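Local coordinates for protein tyrosine recombinase XerH (Helicobacter pylori, PDB 5JK0) that cuts and rejoins DNA at specific recombination sites as a tyrosine recombinase and takes part in chromosome segregation, at residues K10-L18 with F83-R91; V197-I208 with L284-V293. One frame throughout, in Å; residues are numbered along the deposited sequence.

How the contacts relate
Contact 1 and contact 2 lie on opposite sides of the chain's centre, their own centres about 45 Å apart, and share no helix. Contact 1 joins the first helix of the N-terminal SAM-like region to helix 74-93. It is partly buried. Its helical segments run nearly antiparallel, and methyl groups, rings and one water fill the space between them. Contact 2 is almost wholly buried in the catalytic tyrosine recombinase domain. There the segments of helices 198-211 and 286-300 that meet cross near a right angle. Its chemistry is split between aliphatic packing and a direct polar network. Contact 2 also touches DNA through its own residues, whereas contact 1 stays about 10 Å from it at the nearest atoms.

Contact 1 (K10-L18 with F83-R91); sequences KDPTENLLL and FHEYFSKAR
One water bridges T13 and S88. It donates to S88 O at 2.6 Å and lies 3.1 Å from T13 OG1. The T13 side chain is a knob in a hole formed by H84, F87, S88 and R91. Its chi1 of -62° sets OG1 beside the backbone N and CG2 anti to it. With this rotation OG1 meets the water while CG2 packs 3.7 Å from S88 CB. The short segments run nearly antiparallel, at 166°.

H84 presents a face to L17. CD2 of L17 sits 3.9 Å from the imidazole centroid, almost straight above it, in a CH-pi contact. L17 CG also lies over a face of the ring, and T13 CG2 is 3.4 Å from H84 NE2. L16 CD2 touches two phenyl rings, 3.8 Å from F83 CE2 and 3.9 Å from F87 CD2. F83 carries the layer on to F113 of helix 107-117, which it meets edge-to-face.

At the start of helix 12-30, D11 is the N-cap and takes a weak capping bond from T13 N. P12 CG lies over one face of the R91 guanidinium, 3.7 Å from R91 CZ. R91 NH1 is held by F99 O and N100 OD1. D11 lies near R91, but no N-H points at its OD1, so any attraction is one of charge alone.

Helices 12-30 and 74-93 of the SAM-like region are therefore joined here mainly by apolar and ring contacts. H84 NE2 is buried with no polar partner in the model, which probably disfavours a charged imidazole.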
loop_
_atom_site.group_PDB
_atom_site.type_symbol
_atom_site.label_atom_id
_atom_site.label_comp_id
_atom_site.label_asym_id
_atom_site.label_seq_id
_atom_site.Cartn_x
_atom_site.Cartn_y
_atom_site.Cartn_z
ATOM N N LYS D 10 39.989 11.542 -18.892
ATOM C CA LYS D 10 40.339 10.153 -19.158
ATOM C C LYS D 10 40.016 9.276 -17.953
ATOM O O LYS D 10 39.787 8.074 -18.089
ATOM C CB LYS D 10 41.820 10.028 -19.521
ATOM N N ASP D 11 39.994 9.891 -16.775
ATOM C CA ASP D 11 39.683 9.183 -15.540
ATOM C C ASP D 11 38.200 9.326 -15.208
ATOM O O ASP D 11 37.736 10.421 -14.888
ATOM C CB ASP D 11 40.543 9.713 -14.389
ATOM C CG ASP D 11 40.574 8.772 -13.195
ATOM O OD1 ASP D 11 39.597 8.024 -12.983
ATOM O OD2 ASP D 11 41.586 8.784 -12.463
ATOM N N PRO D 12 37.452 8.214 -15.282
ATOM C CA PRO D 12 36.015 8.208 -14.985
ATOM C C PRO D 12 35.725 8.595 -13.539
ATOM O O PRO D 12 34.722 9.256 -13.270
ATOM C CB PRO D 12 35.604 6.757 -15.258
ATOM C CG PRO D 12 36.865 5.972 -15.116
ATOM C CD PRO D 12 37.949 6.871 -15.625
ATOM N N THR D 13 36.600 8.188 -12.624
ATOM C CA THR D 13 36.456 8.531 -11.214
ATOM C C THR D 13 36.561 10.041 -11.016
ATOM O O THR D 13 35.805 10.630 -10.242
ATOM C CB THR D 13 37.518 7.820 -10.349
ATOM O OG1 THR D 13 37.351 6.401 -10.454
ATOM C CG2 THR D 13 37.386 8.230 -8.892
ATOM N N GLU D 14 37.493 10.663 -11.728
ATOM C CA GLU D 14 37.669 12.108 -11.661
ATOM C C GLU D 14 36.501 12.825 -12.332
ATOM O O GLU D 14 36.104 13.914 -11.914
ATOM C CB GLU D 14 38.991 12.522 -12.311
ATOM N N ASN D 15 35.954 12.205 -13.373
ATOM C CA ASN D 15 34.809 12.762 -14.084
ATOM C C ASN D 15 33.548 12.727 -13.223
ATOM O O ASN D 15 32.695 13.610 -13.318
ATOM C CB ASN D 15 34.573 12.005 -15.393
ATOM C CG ASN D 15 34.567 12.918 -16.601
ATOM O OD1 ASN D 15 35.341 12.731 -17.539
ATOM N ND2 ASN D 15 33.692 13.917 -16.584
ATOM N N LEU D 16 33.439 11.700 -12.386
ATOM C CA LEU D 16 32.320 11.584 -11.459
ATOM C C LEU D 16 32.370 12.702 -10.425
ATOM O O LEU D 16 31.344 13.293 -10.090
ATOM C CB LEU D 16 32.327 10.219 -10.767
ATOM C CG LEU D 16 31.223 9.977 -9.734
ATOM C CD1 LEU D 16 29.846 10.084 -10.373
ATOM C CD2 LEU D 16 31.400 8.623 -9.060
ATOM N N LEU D 17 33.571 12.989 -9.927
ATOM C CA LEU D 17 33.779 14.085 -8.986
ATOM C C LEU D 17 33.365 15.417 -9.593
ATOM O O LEU D 17 32.867 16.301 -8.899
ATOM C CB LEU D 17 35.244 14.156 -8.551
ATOM C CG LEU D 17 35.634 13.417 -7.272
ATOM C CD1 LEU D 17 37.110 13.629 -6.967
ATOM C CD2 LEU D 17 34.771 13.873 -6.106
ATOM N N LEU D 18 33.590 15.550 -10.895
ATOM C CA LEU D 18 33.283 16.779 -11.612
ATOM C C LEU D 18 31.783 17.058 -11.602
ATOM O O LEU D 18 31.356 18.189 -11.370
ATOM C CB LEU D 18 33.800 16.694 -13.049
ATOM C CG LEU D 18 34.172 18.007 -13.733
ATOM C CD1 LEU D 18 35.272 18.711 -12.956
ATOM C CD2 LEU D 18 34.607 17.753 -15.167
ATOM N N PHE D 83 29.368 7.346 -2.478
ATOM C CA PHE D 83 29.255 6.658 -3.760
ATOM C C PHE D 83 30.517 6.821 -4.597
ATOM O O PHE D 83 30.925 5.896 -5.302
ATOM C CB PHE D 83 28.045 7.161 -4.549
ATOM C CG PHE D 83 27.946 6.572 -5.927
ATOM C CD1 PHE D 83 27.641 5.232 -6.098
ATOM C CD2 PHE D 83 28.172 7.352 -7.049
ATOM C CE1 PHE D 83 27.559 4.681 -7.362
ATOM C CE2 PHE D 83 28.087 6.808 -8.317
ATOM C CZ PHE D 83 27.782 5.470 -8.473
ATOM N N HIS D 84 31.126 8.000 -4.527
ATOM C CA HIS D 84 32.384 8.233 -5.223
ATOM C C HIS D 84 33.467 7.311 -4.676
ATOM O O HIS D 84 34.234 6.720 -5.437
ATOM C CB HIS D 84 32.825 9.689 -5.096
ATOM C CG HIS D 84 34.249 9.918 -5.494
ATOM N ND1 HIS D 84 35.276 9.975 -4.576
ATOM C CD2 HIS D 84 34.820 10.087 -6.709
ATOM C CE1 HIS D 84 36.418 10.176 -5.210
ATOM N NE2 HIS D 84 36.169 10.247 -6.504
ATOM N N GLU D 85 33.519 7.198 -3.353
ATOM C CA GLU D 85 34.451 6.295 -2.686
ATOM C C GLU D 85 34.215 4.855 -3.130
ATOM O O GLU D 85 35.160 4.107 -3.379
ATOM C CB GLU D 85 34.312 6.410 -1.168
ATOM C CG GLU D 85 35.120 5.391 -0.384
ATOM C CD GLU D 85 34.830 5.443 1.104
ATOM O OE1 GLU D 85 35.532 6.185 1.820
ATOM O OE2 GLU D 85 33.898 4.743 1.555
ATOM N N TYR D 86 32.944 4.481 -3.226
ATOM C CA TYR D 86 32.554 3.161 -3.704
ATOM C C TYR D 86 33.008 2.934 -5.141
ATOM O O TYR D 86 33.675 1.945 -5.440
ATOM C CB TYR D 86 31.034 2.984 -3.598
ATOM C CG TYR D 86 30.483 1.821 -4.396
ATOM C CD1 TYR D 86 30.546 0.522 -3.904
ATOM C CD2 TYR D 86 29.891 2.024 -5.637
ATOM C CE1 TYR D 86 30.041 -0.544 -4.631
ATOM C CE2 TYR D 86 29.386 0.966 -6.370
ATOM C CZ TYR D 86 29.463 -0.314 -5.863
ATOM O OH TYR D 86 28.960 -1.366 -6.594
ATOM N N PHE D 87 32.646 3.860 -6.023
ATOM C CA PHE D 87 32.907 3.713 -7.451
ATOM C C PHE D 87 34.399 3.654 -7.775
ATOM O O PHE D 87 34.808 2.954 -8.700
ATOM C CB PHE D 87 32.253 4.860 -8.229
ATOM C CG PHE D 87 32.446 4.772 -9.717
ATOM C CD1 PHE D 87 31.670 3.913 -10.480
ATOM C CD2 PHE D 87 33.403 5.546 -10.354
ATOM C CE1 PHE D 87 31.848 3.826 -11.848
ATOM C CE2 PHE D 87 33.583 5.465 -11.722
ATOM C CZ PHE D 87 32.803 4.606 -12.470
ATOM N N SER D 88 35.207 4.383 -7.013
ATOM C CA SER D 88 36.642 4.450 -7.275
ATOM C C SER D 88 37.330 3.102 -7.073
ATOM O O SER D 88 38.320 2.798 -7.738
ATOM C CB SER D 88 37.299 5.507 -6.385
ATOM O OG SER D 88 37.148 5.187 -5.014
ATOM N N LYS D 89 36.801 2.293 -6.160
ATOM C CA LYS D 89 37.396 0.994 -5.870
ATOM C C LYS D 89 36.610 -0.156 -6.497
ATOM O O LYS D 89 37.165 -1.223 -6.755
ATOM C CB LYS D 89 37.510 0.784 -4.357
ATOM C CG LYS D 89 36.186 0.846 -3.611
ATOM C CD LYS D 89 36.387 0.638 -2.119
ATOM C CE LYS D 89 35.067 0.688 -1.368
ATOM N NZ LYS D 89 35.253 0.456 0.092
ATOM N N ALA D 90 35.324 0.067 -6.753
ATOM C CA ALA D 90 34.466 -0.986 -7.288
ATOM C C ALA D 90 34.568 -1.105 -8.806
ATOM O O ALA D 90 34.366 -2.185 -9.361
ATOM C CB ALA D 90 33.019 -0.748 -6.882
ATOM N N ARG D 91 34.883 -0.000 -9.477
ATOM C CA ARG D 91 34.947 0.006 -10.935
ATOM C C ARG D 91 36.092 -0.862 -11.456
ATOM O O ARG D 91 36.118 -1.226 -12.632
ATOM C CB ARG D 91 35.102 1.433 -11.470
ATOM C CG ARG D 91 36.529 1.964 -11.418
ATOM C CD ARG D 91 36.660 3.282 -12.166
ATOM N NE ARG D 91 38.057 3.681 -12.324
ATOM C CZ ARG D 91 38.826 3.317 -13.345
ATOM N NH1 ARG D 91 38.335 2.542 -14.303
ATOM N NH2 ARG D 91 40.085 3.723 -13.409
HETATM O O HOH W 1 39.531 4.378 -9.430
#

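Contact 2 (V197-I208 with L284-V293); sequences VRARNRLLIKII and LTQAYLYKQV. With nucleotides of chain G; nucleotides of chain H.
L204, I208 and L289 make the tight side of this contact. L289 CD1 packs 3.7 Å from L204 CD2. Its other methyl, CD2, meets I208 CD1 tip to tip, also at 3.7 Å. One turn on from L289 the fit is looser: I205 CD1 is 4.1 Å from V293 CG2, and the neighbouring Q292 is partly exposed.

Toward the start of helix 198-211 the contact turns polar. N201 ND2 donates to Y288 OH at 2.8 Å, nearly straight at 172° and in the amide plane. The amide and the ring stand 72° apart. N201 OD1 accepts from R200 NE at 3.0 Å, fixing both flat groups. L284 CD1 lies over one face of the R200 guanidinium. R200 NH2 gives Y288 OH a weak bond, and its stronger partner is a DNA phosphate.

In this catalytic tyrosine recombinase domain the short helical segments 198-208 and 286-293 cross at -86°. The side chain of I208 comes within about 6 Å of that of R313, a predicted active-site residue.

The far side of helix 286-300 faces DNA. Q286 OE1 accepts from N6 of DA24 of chain G at 2.6 Å, and Q286 NE2 gives a weak bond to N7 of the same adenine, so the amide reads its major-groove edge. Q286 NE2 also donates to OP2 of DC23 of chain G. At the N-cap, T285 OG1 donates to OP2 of DT5 of chain H at 2.8 Å.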
loop_
_atom_site.group_PDB
_atom_site.type_symbol
_atom_site.label_atom_id
_atom_site.label_comp_id
_atom_site.label_asym_id
_atom_site.label_seq_id
_atom_site.Cartn_x
_atom_site.Cartn_y
_atom_site.Cartn_z
ATOM N N VAL D 197 23.021 30.878 33.664
ATOM C CA VAL D 197 22.197 30.301 32.605
ATOM C C VAL D 197 20.800 29.884 33.062
ATOM O O VAL D 197 19.975 29.487 32.240
ATOM C CB VAL D 197 22.877 29.064 31.976
ATOM C CG1 VAL D 197 24.287 29.402 31.511
ATOM C CG2 VAL D 197 22.896 27.908 32.963
ATOM N N ARG D 198 20.530 29.971 34.361
ATOM C CA ARG D 198 19.263 29.478 34.898
ATOM C C ARG D 198 18.062 30.276 34.395
ATOM O O ARG D 198 17.056 29.698 33.984
ATOM C CB ARG D 198 19.282 29.488 36.426
ATOM C CG ARG D 198 18.065 28.823 37.047
ATOM C CD ARG D 198 18.241 28.612 38.540
ATOM N NE ARG D 198 17.155 27.815 39.101
ATOM C CZ ARG D 198 16.056 28.326 39.647
ATOM N NH1 ARG D 198 15.118 27.522 40.130
ATOM N NH2 ARG D 198 15.896 29.640 39.712
ATOM N N ALA D 199 18.171 31.599 34.431
ATOM C CA ALA D 199 17.085 32.467 33.989
ATOM C C ALA D 199 16.795 32.280 32.503
ATOM O O ALA D 199 15.639 32.169 32.094
ATOM C CB ALA D 199 17.418 33.923 34.284
ATOM N N ARG D 200 17.856 32.241 31.704
ATOM C CA ARG D 200 17.733 32.110 30.256
ATOM C C ARG D 200 17.142 30.766 29.844
ATOM O O ARG D 200 16.223 30.705 29.028
ATOM C CB ARG D 200 19.099 32.296 29.594
ATOM C CG ARG D 200 19.087 32.151 28.082
ATOM C CD ARG D 200 20.502 32.046 27.543
ATOM N NE ARG D 200 21.179 30.851 28.042
ATOM C CZ ARG D 200 22.477 30.609 27.894
ATOM N NH1 ARG D 200 23.250 31.483 27.263
ATOM N NH2 ARG D 200 23.004 29.494 28.382
ATOM N N ASN D 201 17.679 29.690 30.411
ATOM C CA ASN D 201 17.272 28.343 30.029
ATOM C C ASN D 201 15.854 27.998 30.472
ATOM O O ASN D 201 15.113 27.350 29.735
ATOM C CB ASN D 201 18.256 27.316 30.590
ATOM C CG ASN D 201 19.634 27.433 29.968
ATOM O OD1 ASN D 201 19.942 28.420 29.298
ATOM N ND2 ASN D 201 20.472 26.428 30.188
ATOM N N ARG D 202 15.479 28.427 31.674
ATOM C CA ARG D 202 14.131 28.173 32.169
ATOM C C ARG D 202 13.092 28.867 31.297
ATOM O O ARG D 202 12.078 28.271 30.938
ATOM C CB ARG D 202 13.986 28.628 33.622
ATOM C CG ARG D 202 14.630 27.693 34.630
ATOM C CD ARG D 202 14.032 27.890 36.012
ATOM N NE ARG D 202 14.200 29.259 36.492
ATOM C CZ ARG D 202 13.569 29.758 37.549
ATOM N NH1 ARG D 202 13.782 31.014 37.920
ATOM N NH2 ARG D 202 12.722 29.004 38.236
ATOM N N LEU D 203 13.353 30.124 30.952
ATOM C CA LEU D 203 12.445 30.889 30.106
ATOM C C LEU D 203 12.331 30.273 28.714
ATOM O O LEU D 203 11.246 30.213 28.142
ATOM C CB LEU D 203 12.908 32.345 30.000
ATOM C CG LEU D 203 12.072 33.263 29.105
ATOM C CD1 LEU D 203 10.631 33.331 29.590
ATOM C CD2 LEU D 203 12.684 34.653 29.041
ATOM N N LEU D 204 13.457 29.808 28.181
ATOM C CA LEU D 204 13.496 29.220 26.846
ATOM C C LEU D 204 12.654 27.952 26.752
ATOM O O LEU D 204 11.854 27.794 25.829
ATOM C CB LEU D 204 14.942 28.913 26.444
ATOM C CG LEU D 204 15.148 28.180 25.116
ATOM C CD1 LEU D 204 14.562 28.978 23.962
ATOM C CD2 LEU D 204 16.624 27.899 24.880
ATOM N N ILE D 205 12.838 27.053 27.713
ATOM C CA ILE D 205 12.158 25.763 27.702
ATOM C C ILE D 205 10.664 25.901 27.990
ATOM O O ILE D 205 9.844 25.233 27.361
ATOM C CB ILE D 205 12.797 24.793 28.721
ATOM C CG1 ILE D 205 14.263 24.547 28.361
ATOM C CG2 ILE D 205 12.040 23.474 28.764
ATOM C CD1 ILE D 205 14.955 23.534 29.243
ATOM N N LYS D 206 10.310 26.780 28.923
ATOM C CA LYS D 206 8.908 26.960 29.295
ATOM C C LYS D 206 8.065 27.501 28.141
ATOM O O LYS D 206 6.925 27.077 27.953
ATOM C CB LYS D 206 8.784 27.882 30.507
ATOM C CG LYS D 206 9.204 27.225 31.809
ATOM C CD LYS D 206 8.651 27.953 33.020
ATOM C CE LYS D 206 9.093 27.267 34.303
ATOM N NZ LYS D 206 8.082 27.385 35.389
ATOM N N ILE D 207 8.623 28.433 27.373
ATOM C CA ILE D 207 7.914 28.995 26.227
ATOM C C ILE D 207 7.614 27.905 25.198
ATOM O O ILE D 207 6.541 27.884 24.592
ATOM C CB ILE D 207 8.721 30.135 25.571
ATOM C CG1 ILE D 207 8.796 31.340 26.510
ATOM C CG2 ILE D 207 8.094 30.553 24.249
ATOM C CD1 ILE D 207 9.580 32.507 25.952
ATOM N N ILE D 208 8.560 26.986 25.023
ATOM C CA ILE D 208 8.383 25.857 24.114
ATOM C C ILE D 208 7.264 24.931 24.587
ATOM O O ILE D 208 6.428 24.500 23.794
ATOM C CB ILE D 208 9.687 25.048 23.966
ATOM C CG1 ILE D 208 10.759 25.895 23.279
ATOM C CG2 ILE D 208 9.442 23.769 23.179
ATOM C CD1 ILE D 208 12.047 25.150 23.015
ATOM N N LEU D 284 21.807 30.674 20.277
ATOM C CA LEU D 284 22.008 29.330 20.807
ATOM C C LEU D 284 21.650 28.286 19.756
ATOM O O LEU D 284 20.826 28.539 18.878
ATOM C CB LEU D 284 21.169 29.110 22.067
ATOM C CG LEU D 284 21.570 29.897 23.315
ATOM C CD1 LEU D 284 20.555 29.689 24.428
ATOM C CD2 LEU D 284 22.962 29.483 23.771
ATOM N N THR D 285 22.266 27.114 19.851
ATOM C CA THR D 285 21.997 26.041 18.902
ATOM C C THR D 285 21.003 25.032 19.465
ATOM O O THR D 285 20.756 24.991 20.671
ATOM C CB THR D 285 23.289 25.300 18.502
ATOM O OG1 THR D 285 23.929 24.780 19.674
ATOM C CG2 THR D 285 24.242 26.241 17.781
ATOM N N GLN D 286 20.436 24.224 18.576
ATOM C CA GLN D 286 19.521 23.159 18.965
ATOM C C GLN D 286 20.222 22.142 19.863
ATOM O O GLN D 286 19.606 21.553 20.753
ATOM C CB GLN D 286 18.945 22.476 17.718
ATOM C CG GLN D 286 18.179 21.185 17.977
ATOM C CD GLN D 286 19.075 19.959 17.963
ATOM O OE1 GLN D 286 20.232 20.026 17.546
ATOM N NE2 GLN D 286 18.546 18.834 18.427
ATOM N N ALA D 287 21.516 21.948 19.623
ATOM C CA ALA D 287 22.310 20.978 20.372
ATOM C C ALA D 287 22.315 21.281 21.868
ATOM O O ALA D 287 22.177 20.377 22.693
ATOM C CB ALA D 287 23.734 20.939 19.837
ATOM N N TYR D 288 22.470 22.555 22.213
ATOM C CA TYR D 288 22.467 22.966 23.612
ATOM C C TYR D 288 21.066 22.873 24.206
ATOM O O TYR D 288 20.897 22.459 25.354
ATOM C CB TYR D 288 23.005 24.390 23.762
ATOM C CG TYR D 288 23.007 24.885 25.192
ATOM C CD1 TYR D 288 24.027 24.533 26.068
ATOM C CD2 TYR D 288 21.987 25.701 25.666
ATOM C CE1 TYR D 288 24.031 24.980 27.376
ATOM C CE2 TYR D 288 21.982 26.153 26.973
ATOM C CZ TYR D 288 23.006 25.789 27.822
ATOM O OH TYR D 288 23.003 26.238 29.122
ATOM N N LEU D 289 20.069 23.266 23.420
ATOM C CA LEU D 289 18.679 23.216 23.859
ATOM C C LEU D 289 18.253 21.788 24.183
ATOM O O LEU D 289 17.626 21.541 25.214
ATOM C CB LEU D 289 17.757 23.810 22.791
ATOM C CG LEU D 289 16.252 23.650 23.020
ATOM C CD1 LEU D 289 15.816 24.307 24.323
ATOM C CD2 LEU D 289 15.469 24.217 21.842
ATOM N N TYR D 290 18.599 20.856 23.301
ATOM C CA TYR D 290 18.269 19.446 23.496
ATOM C C TYR D 290 18.870 18.910 24.791
ATOM O O TYR D 290 18.185 18.261 25.582
ATOM C CB TYR D 290 18.760 18.610 22.309
ATOM C CG TYR D 290 18.504 17.125 22.455
ATOM C CD1 TYR D 290 19.432 16.297 23.080
ATOM C CD2 TYR D 290 17.339 16.548 21.965
ATOM C CE1 TYR D 290 19.201 14.944 23.221
ATOM C CE2 TYR D 290 17.102 15.193 22.099
ATOM C CZ TYR D 290 18.037 14.397 22.728
ATOM O OH TYR D 290 17.810 13.046 22.867
ATOM N N LYS D 291 20.155 19.187 24.994
ATOM C CA LYS D 291 20.885 18.686 26.152
ATOM C C LYS D 291 20.255 19.159 27.459
ATOM O O LYS D 291 20.198 18.413 28.435
ATOM C CB LYS D 291 22.349 19.124 26.084
ATOM C CG LYS D 291 23.292 18.285 26.931
ATOM C CD LYS D 291 23.364 16.853 26.419
ATOM C CE LYS D 291 24.385 16.038 27.199
ATOM N NZ LYS D 291 24.520 14.651 26.669
ATOM N N GLN D 292 19.780 20.399 27.471
ATOM C CA GLN D 292 19.141 20.958 28.656
ATOM C C GLN D 292 17.763 20.345 28.883
ATOM O O GLN D 292 17.336 20.163 30.022
ATOM C CB GLN D 292 19.030 22.480 28.539
ATOM C CG GLN D 292 20.370 23.196 28.571
ATOM C CD GLN D 292 21.103 22.997 29.884
ATOM O OE1 GLN D 292 20.496 23.011 30.955
ATOM N NE2 GLN D 292 22.414 22.802 29.806
ATOM N N VAL D 293 17.071 20.029 27.792
ATOM C CA VAL D 293 15.749 19.414 27.873
ATOM C C VAL D 293 15.842 17.968 28.354
ATOM O O VAL D 293 15.128 17.566 29.275
ATOM C CB VAL D 293 15.025 19.456 26.512
ATOM C CG1 VAL D 293 13.808 18.540 26.521
ATOM C CG2 VAL D 293 14.623 20.884 26.172
ATOM P P DA G 24 16.595 11.415 20.473
ATOM O OP1 DA G 24 16.162 10.003 20.398
ATOM O OP2 DA G 24 15.993 12.308 21.487
ATOM O "O5'" DA G 24 18.187 11.458 20.642
ATOM C "C5'" DA G 24 18.999 10.611 19.838
ATOM C "C4'" DA G 24 20.461 11.026 19.881
ATOM O "O4'" DA G 24 20.664 12.241 19.109
ATOM C "C3'" DA G 24 21.038 11.313 21.276
ATOM O "O3'" DA G 24 22.279 10.639 21.410
ATOM C "C2'" DA G 24 21.249 12.828 21.254
ATOM C "C1'" DA G 24 21.603 13.022 19.794
ATOM N N9 DA G 24 21.530 14.404 19.326
ATOM C C8 DA G 24 20.703 15.394 19.782
ATOM N N7 DA G 24 20.870 16.544 19.171
ATOM C C5 DA G 24 21.878 16.290 18.253
ATOM C C6 DA G 24 22.521 17.101 17.296
ATOM N N6 DA G 24 22.221 18.389 17.101
ATOM N N1 DA G 24 23.483 16.532 16.541
ATOM C C2 DA G 24 23.781 15.243 16.735
ATOM N N3 DA G 24 23.252 14.383 17.602
ATOM C C4 DA G 24 22.296 14.976 18.338
ATOM P P DT H 5 26.890 27.477 20.410
ATOM O OP1 DT H 5 26.896 28.789 19.728
ATOM O OP2 DT H 5 25.606 26.791 20.674
ATOM O "O5'" DT H 5 27.834 26.466 19.602
ATOM C "C5'" DT H 5 29.159 26.857 19.249
ATOM C "C4'" DT H 5 29.891 25.731 18.534
ATOM O "O4'" DT H 5 29.872 24.536 19.360
ATOM C "C3'" DT H 5 29.304 25.327 17.179
ATOM O "O3'" DT H 5 30.354 25.135 16.232
ATOM C "C2'" DT H 5 28.578 24.018 17.485
ATOM C "C1'" DT H 5 29.449 23.437 18.588
ATOM N N1 DT H 5 28.724 22.484 19.480
ATOM C C2 DT H 5 28.944 21.133 19.346
ATOM O O2 DT H 5 29.711 20.660 18.526
ATOM N N3 DT H 5 28.231 20.348 20.211
ATOM C C4 DT H 5 27.337 20.769 21.179
ATOM O O4 DT H 5 26.743 19.985 21.911
ATOM C C5 DT H 5 27.150 22.198 21.266
ATOM C C7 DT H 5 26.204 22.775 22.277
ATOM C C6 DT H 5 27.844 22.978 20.422
ATOM P P DC G 23 14.826 17.623 18.670
ATOM O OP1 DC G 23 13.785 17.372 19.692
ATOM O OP2 DC G 23 15.895 18.609 18.949
ATOM O "O5'" DC G 23 15.513 16.226 18.304
ATOM C "C5'" DC G 23 14.714 15.151 17.822
ATOM C "C4'" DC G 23 15.540 13.887 17.655
ATOM O "O4'" DC G 23 16.481 14.062 16.566
ATOM C "C3'" DC G 23 16.368 13.487 18.874
ATOM O "O3'" DC G 23 16.346 12.073 19.029
ATOM C "C2'" DC G 23 17.765 13.996 18.527
ATOM C "C1'" DC G 23 17.795 13.813 17.017
ATOM N N1 DC G 23 18.713 14.755 16.314
ATOM C C2 DC G 23 19.852 14.262 15.668
ATOM O O2 DC G 23 20.083 13.047 15.697
ATOM N N3 DC G 23 20.671 15.133 15.027
ATOM C C4 DC G 23 20.384 16.436 15.015
ATOM N N4 DC G 23 21.222 17.255 14.371
ATOM C C5 DC G 23 19.230 16.957 15.669
ATOM C C6 DC G 23 18.429 16.089 16.298
#